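Local coordinates for putative exported protein (Bacteroides fragilis, PDB 3FZX) that is of unknown cellular function but binds calcium ions and, as a putative exported beta-barrel protein of the LolA/LolB clan, probably binds lipid, at residues A[15-21]-A[34-40]; A[87-91]-A[170-176]; A[98-104]-A[128-134]. One frame throughout, in Å; residues are numbered along the deposited sequence.

Interaction 1: residues A[15-21]-A[34-40]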
loop_
_atom_site.group_PDB
_atom_site.type_symbol
_atom_site.label_atom_id
_atom_site.label_comp_id
_atom_site.label_asym_id
_atom_site.label_seq_id
_atom_site.Cartn_x
_atom_site.Cartn_y
_atom_site.Cartn_z
ATOM N N GLU A 15 15.611 -12.001 -10.029
ATOM C CA GLU A 15 16.247 -11.974 -8.701
ATOM C C GLU A 15 17.688 -11.518 -8.815
ATOM O O GLU A 15 18.393 -11.975 -9.687
ATOM C CB GLU A 15 16.204 -13.361 -8.022
ATOM C CG GLU A 15 14.804 -13.731 -7.560
ATOM C CD GLU A 15 14.730 -15.024 -6.747
ATOM O OE1 GLU A 15 15.766 -15.744 -6.632
ATOM O OE2 GLU A 15 13.611 -15.301 -6.237
ATOM N N GLY A 16 18.105 -10.618 -7.935
ATOM C CA GLY A 16 19.473 -10.111 -7.938
ATOM C C GLY A 16 19.668 -8.903 -8.844
ATOM O O GLY A 16 20.649 -8.201 -8.696
ATOM N N GLU A 17 18.752 -8.643 -9.780
ATOM C CA GLU A 17 18.920 -7.508 -10.711
ATOM C C GLU A 17 18.943 -6.199 -9.925
ATOM O O GLU A 17 18.226 -6.077 -8.937
ATOM C CB GLU A 17 17.809 -7.472 -11.775
ATOM C CG GLU A 17 17.942 -6.305 -12.757
ATOM C CD GLU A 17 17.001 -6.374 -13.928
ATOM O OE1 GLU A 17 16.216 -7.347 -14.036
ATOM O OE2 GLU A 17 17.052 -5.433 -14.748
ATOM N N GLN A 18 19.743 -5.239 -10.394
ATOM C CA GLN A 18 19.999 -3.973 -9.694
ATOM C C GLN A 18 19.917 -2.777 -10.652
ATOM O O GLN A 18 20.559 -2.776 -11.683
ATOM C CB GLN A 18 21.386 -4.051 -9.062
ATOM C CG GLN A 18 21.498 -3.332 -7.767
ATOM C CD GLN A 18 22.789 -3.649 -7.060
ATOM O OE1 GLN A 18 23.712 -2.833 -7.041
ATOM N NE2 GLN A 18 22.872 -4.848 -6.488
ATOM N N ILE A 19 19.078 -1.802 -10.328
ATOM C CA ILE A 19 18.830 -0.620 -11.153
ATOM C C ILE A 19 19.278 0.580 -10.337
ATOM O O ILE A 19 18.944 0.663 -9.150
ATOM C CB ILE A 19 17.308 -0.421 -11.458
ATOM C CG1 ILE A 19 16.753 -1.563 -12.316
ATOM C CG2 ILE A 19 17.033 0.896 -12.175
ATOM C CD1 ILE A 19 17.507 -1.848 -13.511
ATOM N N THR A 20 20.038 1.486 -10.957
ATOM C CA THR A 20 20.485 2.714 -10.321
ATOM C C THR A 20 19.925 3.882 -11.088
ATOM O O THR A 20 19.999 3.905 -12.307
ATOM C CB THR A 20 21.991 2.809 -10.325
ATOM O OG1 THR A 20 22.501 1.636 -9.704
ATOM C CG2 THR A 20 22.495 4.075 -9.566
ATOM N N ARG A 21 19.356 4.843 -10.359
ATOM C CA ARG A 21 18.876 6.072 -10.947
ATOM C C ARG A 21 19.526 7.263 -10.196
ATOM O O ARG A 21 19.597 7.277 -8.963
ATOM C CB ARG A 21 17.353 6.109 -10.874
ATOM C CG ARG A 21 16.760 7.094 -11.860
ATOM C CD ARG A 21 15.298 6.875 -12.206
ATOM N NE ARG A 21 14.440 7.425 -11.159
ATOM C CZ ARG A 21 13.735 6.724 -10.282
ATOM N NH1 ARG A 21 13.727 5.397 -10.321
ATOM N NH2 ARG A 21 13.010 7.365 -9.366
ATOM N N LEU A 34 19.698 6.538 -6.239
ATOM C CA LEU A 34 18.718 5.552 -5.784
ATOM C C LEU A 34 19.052 4.195 -6.415
ATOM O O LEU A 34 19.239 4.090 -7.641
ATOM C CB LEU A 34 17.297 5.976 -6.175
ATOM C CG LEU A 34 16.154 4.980 -5.859
ATOM C CD1 LEU A 34 16.063 4.625 -4.329
ATOM C CD2 LEU A 34 14.792 5.483 -6.400
ATOM N N VAL A 35 19.109 3.160 -5.583
ATOM C CA VAL A 35 19.477 1.809 -6.025
ATOM C C VAL A 35 18.393 0.839 -5.584
ATOM O O VAL A 35 18.055 0.788 -4.389
ATOM C CB VAL A 35 20.808 1.332 -5.402
ATOM C CG1 VAL A 35 21.197 -0.035 -5.982
ATOM C CG2 VAL A 35 21.918 2.338 -5.632
ATOM N N TYR A 36 17.838 0.100 -6.541
ATOM C CA TYR A 36 16.865 -0.943 -6.262
ATOM C C TYR A 36 17.530 -2.278 -6.538
ATOM O O TYR A 36 18.251 -2.410 -7.532
ATOM C CB TYR A 36 15.678 -0.834 -7.212
ATOM C CG TYR A 36 14.742 0.306 -6.977
ATOM C CD1 TYR A 36 13.933 0.342 -5.838
ATOM C CD2 TYR A 36 14.585 1.315 -7.929
ATOM C CE1 TYR A 36 13.001 1.391 -5.628
ATOM C CE2 TYR A 36 13.674 2.358 -7.735
ATOM C CZ TYR A 36 12.883 2.396 -6.583
ATOM O OH TYR A 36 11.978 3.432 -6.401
ATOM N N ARG A 37 17.293 -3.267 -5.685
ATOM C CA ARG A 37 17.733 -4.633 -5.952
ATOM C C ARG A 37 16.562 -5.613 -5.747
ATOM O O ARG A 37 15.925 -5.626 -4.674
ATOM C CB ARG A 37 18.922 -5.012 -5.072
ATOM C CG ARG A 37 19.473 -6.417 -5.371
ATOM C CD ARG A 37 20.596 -6.863 -4.422
ATOM N NE ARG A 37 20.352 -6.578 -3.004
ATOM C CZ ARG A 37 19.554 -7.274 -2.188
ATOM N NH1 ARG A 37 18.857 -8.333 -2.616
ATOM N NH2 ARG A 37 19.444 -6.890 -0.920
ATOM N N VAL A 38 16.281 -6.410 -6.779
ATOM C CA VAL A 38 15.226 -7.410 -6.734
ATOM C C VAL A 38 15.635 -8.513 -5.758
ATOM O O VAL A 38 16.646 -9.183 -5.972
ATOM C CB VAL A 38 14.963 -8.033 -8.121
ATOM C CG1 VAL A 38 13.959 -9.205 -7.999
ATOM C CG2 VAL A 38 14.455 -6.981 -9.103
ATOM N N ASP A 39 14.882 -8.658 -4.674
ATOM C CA ASP A 39 15.156 -9.658 -3.629
ATOM C C ASP A 39 14.475 -10.971 -3.978
ATOM O O ASP A 39 15.103 -12.008 -3.963
ATOM C CB ASP A 39 14.652 -9.186 -2.261
ATOM C CG ASP A 39 15.283 -9.969 -1.088
ATOM O OD1 ASP A 39 16.510 -9.860 -0.907
ATOM O OD2 ASP A 39 14.569 -10.667 -0.328
ATOM N N GLN A 40 13.193 -10.922 -4.323
ATOM C CA GLN A 40 12.444 -12.133 -4.638
ATOM C C GLN A 40 11.352 -11.866 -5.654
ATOM O O GLN A 40 10.740 -10.819 -5.623
ATOM C CB GLN A 40 11.792 -12.681 -3.358
ATOM C CG GLN A 40 12.729 -13.466 -2.426
ATOM C CD GLN A 40 13.321 -14.719 -3.093
ATOM O OE1 GLN A 40 12.613 -15.476 -3.763
ATOM N NE2 GLN A 40 14.622 -14.934 -2.906
#
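Ile-19 and Tyr-36 form a hydrogen-bonded antiparallel pair, Tyr-36 N reaching Ile-19 O at 2.9 Å and Ile-19 N reaching Tyr-36 O at 3.0 Å. Arg-21 and Leu-34 repeat the pattern, and all four side chains share the buried face of the pairing. Arg-21 and Tyr-36 run side by side, and Arg-21 NH1 meets the ring edge at Tyr-36 CE2 (4.0 Å), with guanidinium and ring planes 34° apart. The bend of the arginine at chi3 (80°) brings its NH2 3.9 Å from Leu-34 CD2. Asp-84 ties the two polar ends together, taking a salt bridge from Arg-21 and a hydrogen bond with the Tyr-36 hydroxyl, and Ser-211 also holds Arg-21 NE.

The face of Gln-18, Thr-20, Val-35 and Arg-37, by contrast, is partly exposed. Gln-18 CG rests 3.8 Å from Val-35 CG1, while the tip of Arg-37 turns along its own strand to a long salt bridge, NH1 to Asp-39 OD1 at 3.3 Å. Beyond it, Gly-16 N still binds Val-38 O (2.8 Å), but Glu-15 and Gly-16 are exposed. Asp-39 and Gln-40 form a classic beta bulge facing strand 47-58. The pair 18-25 and 30-44 is a beta hairpin of the antiparallel barrel.

Interaction 2: residues A[87-91]-A[170-176]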
loop_
_atom_site.group_PDB
_atom_site.type_symbol
_atom_site.label_atom_id
_atom_site.label_comp_id
_atom_site.label_asym_id
_atom_site.label_seq_id
_atom_site.Cartn_x
_atom_site.Cartn_y
_atom_site.Cartn_z
ATOM N N THR A 87 12.036 10.682 -4.767
ATOM C CA THR A 87 13.162 11.374 -5.386
ATOM C C THR A 87 12.911 12.872 -5.507
ATOM O O THR A 87 13.761 13.581 -6.007
ATOM C CB THR A 87 13.585 10.806 -6.761
ATOM O OG1 THR A 87 12.682 11.246 -7.774
ATOM C CG2 THR A 87 13.653 9.299 -6.742
ATOM N N PHE A 88 11.770 13.376 -5.042
ATOM C CA PHE A 88 11.557 14.832 -5.011
ATOM C C PHE A 88 12.534 15.420 -3.979
ATOM O O PHE A 88 12.803 14.785 -2.971
ATOM C CB PHE A 88 10.110 15.151 -4.650
ATOM C CG PHE A 88 9.083 14.739 -5.710
ATOM C CD1 PHE A 88 9.437 14.020 -6.866
ATOM C CD2 PHE A 88 7.730 15.037 -5.514
ATOM C CE1 PHE A 88 8.473 13.649 -7.809
ATOM C CE2 PHE A 88 6.756 14.662 -6.456
ATOM C CZ PHE A 88 7.133 13.960 -7.597
ATOM N N PRO A 89 13.103 16.610 -4.237
ATOM C CA PRO A 89 14.108 17.160 -3.316
ATOM C C PRO A 89 13.688 17.310 -1.839
ATOM O O PRO A 89 14.498 17.054 -0.935
ATOM C CB PRO A 89 14.399 18.540 -3.921
ATOM C CG PRO A 89 14.160 18.367 -5.356
ATOM C CD PRO A 89 13.001 17.421 -5.467
ATOM N N THR A 90 12.445 17.726 -1.610
ATOM C CA THR A 90 11.903 17.865 -0.243
ATOM C C THR A 90 12.011 16.539 0.473
ATOM O O THR A 90 12.407 16.487 1.620
ATOM C CB THR A 90 10.421 18.370 -0.247
ATOM O OG1 THR A 90 10.373 19.643 -0.892
ATOM C CG2 THR A 90 9.848 18.510 1.164
ATOM N N ALA A 91 11.726 15.462 -0.241
ATOM C CA ALA A 91 11.802 14.127 0.317
ATOM C C ALA A 91 13.249 13.727 0.590
ATOM O O ALA A 91 13.614 13.343 1.717
ATOM C CB ALA A 91 11.144 13.153 -0.624
ATOM N N TYR A 170 1.798 14.737 -14.582
ATOM C CA TYR A 170 1.068 14.703 -13.302
ATOM C C TYR A 170 1.189 16.031 -12.545
ATOM O O TYR A 170 2.096 16.815 -12.793
ATOM C CB TYR A 170 1.570 13.549 -12.402
ATOM C CG TYR A 170 3.054 13.579 -12.025
ATOM C CD1 TYR A 170 3.500 14.272 -10.896
ATOM C CD2 TYR A 170 4.000 12.894 -12.779
ATOM C CE1 TYR A 170 4.857 14.300 -10.542
ATOM C CE2 TYR A 170 5.355 12.918 -12.438
ATOM C CZ TYR A 170 5.786 13.628 -11.318
ATOM O OH TYR A 170 7.140 13.663 -10.980
ATOM N N GLU A 171 0.239 16.289 -11.663
ATOM C CA GLU A 171 0.351 17.383 -10.738
ATOM C C GLU A 171 0.746 16.847 -9.389
ATOM O O GLU A 171 0.578 15.648 -9.105
ATOM C CB GLU A 171 -0.958 18.133 -10.666
ATOM C CG GLU A 171 -1.358 18.660 -12.056
ATOM C CD GLU A 171 -2.306 19.801 -11.971
ATOM O OE1 GLU A 171 -1.855 20.867 -11.525
ATOM O OE2 GLU A 171 -3.493 19.638 -12.327
HETATM N N MSE A 172 1.341 17.707 -8.573
HETATM C CA MSE A 172 1.627 17.320 -7.194
HETATM C C MSE A 172 1.598 18.464 -6.173
HETATM O O MSE A 172 1.777 19.630 -6.518
HETATM C CB MSE A 172 2.926 16.501 -7.078
HETATM C CG MSE A 172 4.151 17.273 -6.721
HETATM SE SE MSE A 172 4.930 17.989 -8.290
HETATM C CE MSE A 172 6.486 16.819 -8.488
ATOM N N ASN A 173 1.277 18.074 -4.940
ATOM C CA ASN A 173 1.289 18.960 -3.785
ATOM C C ASN A 173 2.249 18.339 -2.785
ATOM O O ASN A 173 2.180 17.135 -2.510
ATOM C CB ASN A 173 -0.109 19.097 -3.178
ATOM C CG ASN A 173 -1.067 19.860 -4.082
ATOM O OD1 ASN A 173 -0.664 20.434 -5.097
ATOM N ND2 ASN A 173 -2.338 19.874 -3.714
ATOM N N ILE A 174 3.177 19.150 -2.283
ATOM C CA ILE A 174 4.163 18.703 -1.303
ATOM C C ILE A 174 4.023 19.581 -0.065
ATOM O O ILE A 174 4.179 20.793 -0.148
ATOM C CB ILE A 174 5.570 18.861 -1.832
ATOM C CG1 ILE A 174 5.730 18.094 -3.145
ATOM C CG2 ILE A 174 6.581 18.452 -0.742
ATOM C CD1 ILE A 174 6.827 18.643 -4.036
ATOM N N TRP A 175 3.700 18.975 1.064
ATOM C CA TRP A 175 3.534 19.690 2.301
ATOM C C TRP A 175 4.512 19.177 3.334
ATOM O O TRP A 175 4.722 17.981 3.438
ATOM C CB TRP A 175 2.139 19.473 2.811
ATOM C CG TRP A 175 1.904 20.159 4.125
ATOM C CD1 TRP A 175 1.475 21.423 4.297
ATOM C CD2 TRP A 175 2.112 19.619 5.444
ATOM N NE1 TRP A 175 1.392 21.718 5.623
ATOM C CE2 TRP A 175 1.784 20.634 6.359
ATOM C CE3 TRP A 175 2.559 18.384 5.934
ATOM C CZ2 TRP A 175 1.858 20.455 7.760
ATOM C CZ3 TRP A 175 2.647 18.201 7.322
ATOM C CH2 TRP A 175 2.306 19.237 8.218
ATOM N N THR A 176 5.145 20.093 4.053
ATOM C CA THR A 176 5.875 19.803 5.293
ATOM C C THR A 176 5.342 20.848 6.260
ATOM O O THR A 176 4.653 21.777 5.835
ATOM C CB THR A 176 7.402 20.007 5.202
ATOM O OG1 THR A 176 7.695 21.415 5.104
ATOM C CG2 THR A 176 7.978 19.262 4.046
#
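Phe-88 and Thr-90 meet the row formed by Tyr-170, Met-172, Ile-174 and Thr-176. This is a worked case of a short helix meeting a strand through side-chain packing, with no hydrogen bond between these two segments.

The aromatic contacts centre on Phe-88. Its ring approaches Tyr-170 from the opposite direction, and the tyrosine oxygen OH lies near the phenyl plane, at the ring edge, 3.4 Å from Phe-88 CZ. Phe-88 CZ also lies 3.7 Å from Tyr-170 CE1. Met-172, a selenomethionine, adds a Met-aromatic contact: SE is 5.1 Å from the centroid of the Phe-88 ring and 46° off its normal, hence oblique to it. The bend of the chain at chi2 (-86°) sets SE beside the phenyl group; the modelled position of the terminal methyl is doubtful.

The aliphatic contacts continue toward the helix. Ile-174 CD1 slants past Phe-88 CD2 at 4.0 Å, while its other branch, CG2, slides alongside Thr-90 CG2 at 3.8 Å. Thr-90 and Thr-176 then meet methyl to methyl, tip to tip, with CG2 of each 3.5 Å apart. The hydroxyl of Thr-176 is employed elsewhere, accepting a hydrogen bond from Glu-179 N.

The backbone contribution is local: Phe-88 takes the N-cap position, and Ala-91 N makes a weak bond to Phe-88 O.

Around this contact, helix 89-94 lies against the inner side of the barrel wall. Phe-88 also touches Ile-143 of strand 136-158 and Gln-200 of strand 194-202, Thr-90 leans on Ile-181 of strand 180-190, and Trp-175, turned outward, packs on Pro-45 of the second subunit.

Interaction 3: residues A[98-104]-A[128-134]; sequences DVYMMGD and TLRLYQK
Met-102 O is gripped twice, by Arg-130 N at 2.9 Å in a nearly straight bond (175° at the hydrogen) and by the guanidinium of Arg-72 of the second subunit. The intrachain bond belongs to a regular antiparallel pairing. Met-102 N returns a bond to Arg-130 O, and Tyr-100 and Tyr-132 exchange a second pair, each N 2.9 Å from the other residue's O. At one end a side chain stands in for the backbone: Asp-104 OD2 accepts from Thr-128 N at 3.0 Å.

On the face of Tyr-100 and Tyr-132, the Tyr-132 ring lies flat across the neighbouring strand, with Tyr-100 O 3.9 Å above its plane and displaced toward the rim. Its chi1 of 22°, well away from a staggered value, swings it there, and its hydroxyl bonds Glu-49 of the second subunit. Tyr-100 presents a ring edge to Lys-134, CE2 to CB at 4.1 Å. On the other face, Met-101 and Leu-131 extend side by side, Met-101 CE 3.9 Å from Leu-131 CD2, and both also touch Met-95.

Strand 127-133 lies between strand 99-107 and strand 136-158, where Leu-129 and Leu-131 make backbone hydrogen bonds with Ile-143 and Ala-141 respectively. Arg-130 makes salt bridges to Glu-142 on strand 136-158 and to Glu-49 of the second subunit, joining this wall of the barrel to the dimer interface.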
loop_
_atom_site.group_PDB
_atom_site.type_symbol
_atom_site.label_atom_id
_atom_site.label_comp_id
_atom_site.label_asym_id
_atom_site.label_seq_id
_atom_site.Cartn_x
_atom_site.Cartn_y
_atom_site.Cartn_z
ATOM N N ASP A 98 16.013 6.975 10.468
ATOM C CA ASP A 98 14.776 6.880 11.238
ATOM C C ASP A 98 13.524 7.355 10.481
ATOM O O ASP A 98 12.444 7.418 11.075
ATOM C CB ASP A 98 14.916 7.638 12.576
ATOM C CG ASP A 98 15.914 6.973 13.537
ATOM O OD1 ASP A 98 16.480 5.905 13.226
ATOM O OD2 ASP A 98 16.145 7.531 14.620
ATOM N N VAL A 99 13.658 7.693 9.195
ATOM C CA VAL A 99 12.507 8.100 8.397
ATOM C C VAL A 99 11.867 6.880 7.757
ATOM O O VAL A 99 12.537 6.024 7.215
ATOM C CB VAL A 99 12.871 9.145 7.303
ATOM C CG1 VAL A 99 11.784 9.229 6.244
ATOM C CG2 VAL A 99 13.106 10.519 7.939
ATOM N N TYR A 100 10.554 6.819 7.830
ATOM C CA TYR A 100 9.767 5.766 7.225
ATOM C C TYR A 100 8.775 6.410 6.315
ATOM O O TYR A 100 8.511 7.600 6.406
ATOM C CB TYR A 100 9.037 4.968 8.313
ATOM C CG TYR A 100 10.048 4.237 9.148
ATOM C CD1 TYR A 100 10.597 3.020 8.709
ATOM C CD2 TYR A 100 10.533 4.789 10.323
ATOM C CE1 TYR A 100 11.567 2.348 9.452
ATOM C CE2 TYR A 100 11.506 4.115 11.081
ATOM C CZ TYR A 100 12.012 2.906 10.634
ATOM O OH TYR A 100 12.965 2.262 11.366
HETATM N N MSE A 101 8.222 5.612 5.429
HETATM C CA MSE A 101 7.288 6.115 4.453
HETATM C C MSE A 101 6.210 5.083 4.147
HETATM O O MSE A 101 6.429 3.886 4.297
HETATM C CB MSE A 101 8.028 6.569 3.209
HETATM C CG MSE A 101 8.910 5.542 2.618
HETATM SE SE MSE A 101 9.966 6.307 1.175
HETATM C CE MSE A 101 11.614 6.781 2.147
HETATM N N MSE A 102 5.024 5.585 3.817
HETATM C CA MSE A 102 3.884 4.751 3.464
HETATM C C MSE A 102 3.130 5.472 2.350
HETATM O O MSE A 102 2.933 6.684 2.409
HETATM C CB MSE A 102 2.948 4.557 4.656
HETATM C CG MSE A 102 3.564 3.912 5.906
HETATM SE SE MSE A 102 3.535 1.953 5.970
HETATM C CE MSE A 102 4.816 1.497 4.549
ATOM N N GLY A 103 2.709 4.716 1.349
ATOM C CA GLY A 103 1.932 5.238 0.257
ATOM C C GLY A 103 1.025 4.178 -0.309
ATOM O O GLY A 103 1.096 3.026 0.065
ATOM N N ASP A 104 0.165 4.587 -1.225
ATOM C CA ASP A 104 -0.632 3.660 -2.009
ATOM C C ASP A 104 0.260 2.879 -2.953
ATOM O O ASP A 104 1.385 3.308 -3.261
ATOM C CB ASP A 104 -1.610 4.445 -2.881
ATOM C CG ASP A 104 -2.557 5.281 -2.061
ATOM O OD1 ASP A 104 -3.546 4.675 -1.568
ATOM O OD2 ASP A 104 -2.268 6.504 -1.880
ATOM N N THR A 128 -0.951 9.088 -2.564
ATOM C CA THR A 128 -0.337 9.943 -1.552
ATOM C C THR A 128 0.747 9.176 -0.791
ATOM O O THR A 128 0.524 8.068 -0.302
ATOM C CB THR A 128 -1.388 10.485 -0.590
ATOM O OG1 THR A 128 -2.346 11.208 -1.357
ATOM C CG2 THR A 128 -0.770 11.406 0.465
ATOM N N LEU A 129 1.933 9.763 -0.757
ATOM C CA LEU A 129 3.059 9.240 -0.008
ATOM C C LEU A 129 3.289 10.157 1.181
ATOM O O LEU A 129 3.362 11.373 1.016
ATOM C CB LEU A 129 4.315 9.206 -0.894
ATOM C CG LEU A 129 5.596 8.679 -0.266
ATOM C CD1 LEU A 129 5.521 7.187 0.074
ATOM C CD2 LEU A 129 6.745 9.004 -1.207
ATOM N N ARG A 130 3.407 9.570 2.371
ATOM C CA ARG A 130 3.738 10.314 3.585
ATOM C C ARG A 130 5.053 9.787 4.154
ATOM O O ARG A 130 5.256 8.574 4.219
ATOM C CB ARG A 130 2.600 10.199 4.605
ATOM C CG ARG A 130 1.349 11.036 4.168
ATOM C CD ARG A 130 0.161 10.719 4.984
ATOM N NE ARG A 130 -0.940 11.651 4.760
ATOM C CZ ARG A 130 -2.134 11.584 5.337
ATOM N NH1 ARG A 130 -2.440 10.590 6.167
ATOM N NH2 ARG A 130 -3.042 12.517 5.076
ATOM N N LEU A 131 5.947 10.704 4.542
ATOM C CA LEU A 131 7.216 10.349 5.165
ATOM C C LEU A 131 7.256 10.960 6.561
ATOM O O LEU A 131 6.698 12.027 6.809
ATOM C CB LEU A 131 8.408 10.832 4.328
ATOM C CG LEU A 131 8.398 10.389 2.860
ATOM C CD1 LEU A 131 7.647 11.366 1.981
ATOM C CD2 LEU A 131 9.810 10.197 2.340
ATOM N N TYR A 132 7.876 10.263 7.492
ATOM C CA TYR A 132 7.963 10.763 8.869
ATOM C C TYR A 132 9.124 10.131 9.573
ATOM O O TYR A 132 9.421 8.976 9.345
ATOM C CB TYR A 132 6.698 10.460 9.676
ATOM C CG TYR A 132 5.885 9.317 9.144
ATOM C CD1 TYR A 132 6.125 7.988 9.519
ATOM C CD2 TYR A 132 4.849 9.586 8.251
ATOM C CE1 TYR A 132 5.343 6.966 8.978
ATOM C CE2 TYR A 132 4.077 8.598 7.713
ATOM C CZ TYR A 132 4.311 7.304 8.060
ATOM O OH TYR A 132 3.467 6.425 7.453
ATOM N N GLN A 133 9.773 10.907 10.429
ATOM C CA GLN A 133 10.851 10.412 11.274
ATOM C C GLN A 133 10.315 9.930 12.626
ATOM O O GLN A 133 9.698 10.692 13.367
ATOM C CB GLN A 133 11.889 11.510 11.521
ATOM C CG GLN A 133 13.124 11.011 12.275
ATOM C CD GLN A 133 14.192 12.074 12.403
ATOM O OE1 GLN A 133 14.204 13.059 11.657
ATOM N NE2 GLN A 133 15.099 11.885 13.358
ATOM N N LYS A 134 10.601 8.671 12.939
ATOM C CA LYS A 134 10.298 8.088 14.233
ATOM C C LYS A 134 11.201 8.773 15.255
ATOM O O LYS A 134 12.408 8.835 15.057
ATOM C CB LYS A 134 10.569 6.576 14.219
ATOM C CG LYS A 134 9.954 5.850 15.409
ATOM C CD LYS A 134 10.543 4.463 15.622
ATOM C CE LYS A 134 9.982 3.834 16.903
ATOM N NZ LYS A 134 10.900 2.783 17.428
#

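In the fold
From the N terminus, interaction 1 is complete first, closing the hairpin of strands 18-25 and 30-44 some way from its turn before either other contact begins. Interaction 2 then opens at 87-91 and closes only at 170-176, a long loop, and interaction 3 falls wholly within it, pairing 98-104 with 128-134. The span bridged by interaction 3 carries the calcium ligands Gly-119, Asp-121 and Asp-122. No two contacts cross along the chain. Interactions 1 and 3 join strands adjacent in the barrel wall, whereas interaction 2 sets helix 89-94 against that wall. Thr-87 touches Arg-21 and Leu-34, linking interactions 1 and 2, and all three reach the second subunit, interaction 2 through Trp-175 only.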